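Local structure of prophage pi2 protein 01, integrase (Lactococcus lactis, 3LYS) at residues S54-A59 with G74-V79. The protein probably binds DNA as a phage-family integrase in site-specific recombination, and is represented here by its helical N-terminal core-binding domain. The protein carries 1 engineered substitution. Numbering follows the deposited sequence.
Sequences SSYQRA and GFHTRV
Tyr-56 and His-76 join two helices of the SAM-like core-binding domain, the all-helical module of phage-type integrases that, as in relatives, probably helps to grip DNA. Helices 53-64 and 69-88 follow one another in the chain, and their backbones stay well apart here, the CA atoms of Tyr-56 and His-76 lying 9.3 Å from each other. A long, rigid side chain suits such a gap. The phenol reaches across with its CG anti to the backbone N (chi1 -177°), which carries the ring out from helix 53-64 and brings its OH to the flank of helix 69-88. There it meets ND1 of His-76 in a hydrogen bond that the model makes implausibly short, so its length should not be pressed; either partner could be the donor. The two side chains cross at about a right angle and the rings meet rim to rim, their planes inclined at 40° and their centroids 5.3 Å apart; neither covers the face of the other, so the contact is made by the hydroxyl and a ring nitrogen, not by stacked faces. Histidine suits the place because a ring nitrogen can give or take a proton, offering the buried hydroxyl a polar partner.

One turn further along helix 69-88, Val-79 supplies the apolar part: its CG1 approaches CE2 of Tyr-56 obliquely at 4.2 Å, a compact branched residue packing beside the phenol without competing for its hydroxyl. Thr-97 touches both Tyr-56 and His-76, while Phe-75 and Val-79 carry the packing on to Thr-35 of helix 26-42. On His-76 itself, with CG anti to the backbone N (chi1 169°), the imidazole lies at the end of the phenol and presents ND1 at the edge of the tyrosine ring, near its plane.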
ATOM      1  N   SER A  54     -11.237  -7.587   0.614  1.00 37.14           N
ATOM      2  CA  SER A  54     -11.538  -7.825   2.026  1.00 37.61           C
ATOM      3  C   SER A  54     -10.258  -7.808   2.850  1.00 35.44           C
ATOM      4  O   SER A  54     -10.175  -7.104   3.856  1.00 34.68           O
ATOM      5  CB  SER A  54     -12.253  -9.173   2.201  1.00 39.75           C
ATOM      6  OG  SER A  54     -13.531  -9.156   1.575  1.00 45.02           O
ATOM      7  N   SER A  55      -9.268  -8.593   2.425  1.00 36.67           N
ATOM      8  CA  SER A  55      -7.972  -8.644   3.107  1.00 31.24           C
ATOM      9  C   SER A  55      -7.515  -7.232   3.371  1.00 27.32           C
ATOM     10  O   SER A  55      -7.321  -6.831   4.516  1.00 27.92           O
ATOM     11  CB  SER A  55      -6.904  -9.306   2.232  1.00 28.16           C
ATOM     12  OG  SER A  55      -6.969 -10.712   2.287  1.00 38.80           O
ATOM     13  N   TYR A  56      -7.346  -6.492   2.283  1.00 24.58           N
ATOM     14  CA  TYR A  56      -6.879  -5.125   2.334  1.00 27.41           C
ATOM     15  C   TYR A  56      -7.713  -4.267   3.264  1.00 28.41           C
ATOM     16  O   TYR A  56      -7.174  -3.546   4.104  1.00 25.74           O
ATOM     17  CB  TYR A  56      -6.842  -4.532   0.920  1.00 23.31           C
ATOM     18  CG  TYR A  56      -6.293  -3.127   0.863  1.00 26.70           C
ATOM     19  CD1 TYR A  56      -7.135  -2.040   0.607  1.00 29.54           C
ATOM     20  CD2 TYR A  56      -4.950  -2.869   1.118  1.00 23.72           C
ATOM     21  CE1 TYR A  56      -6.656  -0.729   0.615  1.00 27.22           C
ATOM     22  CE2 TYR A  56      -4.461  -1.561   1.134  1.00 27.69           C
ATOM     23  CZ  TYR A  56      -5.321  -0.497   0.884  1.00 28.14           C
ATOM     24  OH  TYR A  56      -4.849   0.792   0.954  1.00 30.14           O
ATOM     25  N   GLN A  57      -9.030  -4.344   3.125  1.00 31.82           N
ATOM     26  CA  GLN A  57      -9.925  -3.557   3.979  1.00 31.65           C
ATOM     27  C   GLN A  57      -9.690  -3.916   5.448  1.00 30.57           C
ATOM     28  O   GLN A  57      -9.675  -3.054   6.328  1.00 30.70           O
ATOM     29  CB  GLN A  57     -11.382  -3.833   3.584  1.00 29.45           C
ATOM     30  CG  GLN A  57     -12.407  -2.924   4.257  1.00 25.12           C
ATOM     31  CD  GLN A  57     -12.014  -1.455   4.202  1.00 21.70           C
ATOM     32  OE1 GLN A  57     -11.564  -0.889   5.195  1.00 20.66           O
ATOM     33  NE2 GLN A  57     -12.173  -0.838   3.037  1.00 18.96           N
ATOM     34  N   ARG A  58      -9.497  -5.206   5.696  1.00 29.27           N
ATOM     35  CA  ARG A  58      -9.252  -5.697   7.039  1.00 28.76           C
ATOM     36  C   ARG A  58      -7.901  -5.174   7.563  1.00 27.41           C
ATOM     37  O   ARG A  58      -7.823  -4.705   8.691  1.00 26.95           O
ATOM     38  CB  ARG A  58      -9.290  -7.224   7.013  1.00 37.79           C
ATOM     39  CG  ARG A  58      -9.497  -7.890   8.357  1.00 45.25           C
ATOM     40  CD  ARG A  58      -9.936  -9.339   8.161  1.00 48.98           C
ATOM     41  NE  ARG A  58     -11.225  -9.462   7.486  1.00 48.44           N
ATOM     42  CZ  ARG A  58     -11.476 -10.078   6.334  1.00 47.84           C
ATOM     43  NH1 ARG A  58     -12.721 -10.080   5.894  1.00 48.83           N
ATOM     44  NH2 ARG A  58     -10.524 -10.672   5.620  1.00 46.41           N
ATOM     45  N   ALA A  59      -6.848  -5.263   6.744  1.00 25.57           N
ATOM     46  CA  ALA A  59      -5.528  -4.767   7.121  1.00 20.23           C
ATOM     47  C   ALA A  59      -5.691  -3.278   7.416  1.00 23.47           C
ATOM     48  O   ALA A  59      -5.167  -2.759   8.398  1.00 26.14           O
ATOM     49  CB  ALA A  59      -4.524  -4.966   5.990  1.00  3.82           C
ATOM     50  N   GLY A  74      -3.109   8.340   4.285  1.00 32.18           N
ATOM     51  CA  GLY A  74      -1.829   8.436   3.610  1.00 30.43           C
ATOM     52  C   GLY A  74      -1.291   7.064   3.263  1.00 31.27           C
ATOM     53  O   GLY A  74      -0.739   6.858   2.183  1.00 33.89           O
ATOM     54  N   PHE A  75      -1.447   6.115   4.181  1.00 26.02           N
ATOM     55  CA  PHE A  75      -0.985   4.753   3.944  1.00 23.00           C
ATOM     56  C   PHE A  75      -1.687   4.187   2.713  1.00 24.44           C
ATOM     57  O   PHE A  75      -1.050   3.801   1.733  1.00 16.13           O
ATOM     58  CB  PHE A  75      -1.316   3.883   5.142  1.00 20.59           C
ATOM     59  CG  PHE A  75      -1.044   2.436   4.918  1.00 19.61           C
ATOM     60  CD1 PHE A  75       0.237   1.989   4.699  1.00 24.67           C
ATOM     61  CD2 PHE A  75      -2.073   1.510   4.938  1.00 20.44           C
ATOM     62  CE1 PHE A  75       0.490   0.635   4.506  1.00 29.61           C
ATOM     63  CE2 PHE A  75      -1.818   0.157   4.743  1.00 21.92           C
ATOM     64  CZ  PHE A  75      -0.546  -0.279   4.529  1.00 19.65           C
ATOM     65  N   HIS A  76      -3.015   4.150   2.786  1.00 25.39           N
ATOM     66  CA  HIS A  76      -3.844   3.634   1.707  1.00 27.13           C
ATOM     67  C   HIS A  76      -3.464   4.263   0.368  1.00 27.19           C
ATOM     68  O   HIS A  76      -2.976   3.584  -0.544  1.00 27.61           O
ATOM     69  CB  HIS A  76      -5.321   3.896   2.014  1.00 23.14           C
ATOM     70  CG  HIS A  76      -6.232   3.640   0.856  1.00 25.68           C
ATOM     71  ND1 HIS A  76      -6.352   2.402   0.268  1.00 26.77           N
ATOM     72  CD2 HIS A  76      -7.083   4.455   0.187  1.00 27.17           C
ATOM     73  CE1 HIS A  76      -7.239   2.461  -0.710  1.00 30.04           C
ATOM     74  NE2 HIS A  76      -7.697   3.697  -0.779  1.00 28.75           N
ATOM     75  N   THR A  77      -3.679   5.563   0.251  1.00 24.51           N
ATOM     76  CA  THR A  77      -3.354   6.251  -0.980  1.00 25.46           C
ATOM     77  C   THR A  77      -2.011   5.800  -1.590  1.00 25.26           C
ATOM     78  O   THR A  77      -1.969   5.373  -2.743  1.00 22.77           O
ATOM     79  CB  THR A  77      -3.377   7.777  -0.755  1.00 26.87           C
ATOM     80  OG1 THR A  77      -2.643   8.428  -1.797  1.00 28.87           O
ATOM     81  CG2 THR A  77      -2.792   8.115   0.580  1.00 30.59           C
ATOM     82  N   ARG A  78      -0.929   5.861  -0.814  1.00 25.25           N
ATOM     83  CA  ARG A  78       0.383   5.450  -1.313  1.00 24.14           C
ATOM     84  C   ARG A  78       0.411   3.993  -1.787  1.00 23.34           C
ATOM     85  O   ARG A  78       0.963   3.688  -2.839  1.00 22.50           O
ATOM     86  CB  ARG A  78       1.466   5.689  -0.246  1.00 30.48           C
ATOM     87  CG  ARG A  78       1.902   7.163  -0.130  1.00 33.25           C
ATOM     88  CD  ARG A  78       3.148   7.362   0.730  1.00 33.50           C
ATOM     89  NE  ARG A  78       2.860   7.477   2.157  1.00 40.21           N
ATOM     90  CZ  ARG A  78       2.150   8.460   2.708  1.00 41.77           C
ATOM     91  NH1 ARG A  78       1.936   8.484   4.022  1.00 39.11           N
ATOM     92  NH2 ARG A  78       1.646   9.419   1.945  1.00 42.21           N
ATOM     93  N   VAL A  79      -0.184   3.088  -1.028  1.00 25.71           N
ATOM     94  CA  VAL A  79      -0.198   1.700  -1.446  1.00 26.05           C
ATOM     95  C   VAL A  79      -0.978   1.577  -2.739  1.00 27.60           C
ATOM     96  O   VAL A  79      -0.607   0.846  -3.653  1.00 26.44           O
ATOM     97  CB  VAL A  79      -0.886   0.812  -0.418  1.00 27.22           C
ATOM     98  CG1 VAL A  79      -0.880  -0.625  -0.907  1.00 27.58           C
ATOM     99  CG2 VAL A  79      -0.201   0.936   0.934  1.00 23.83           C
TER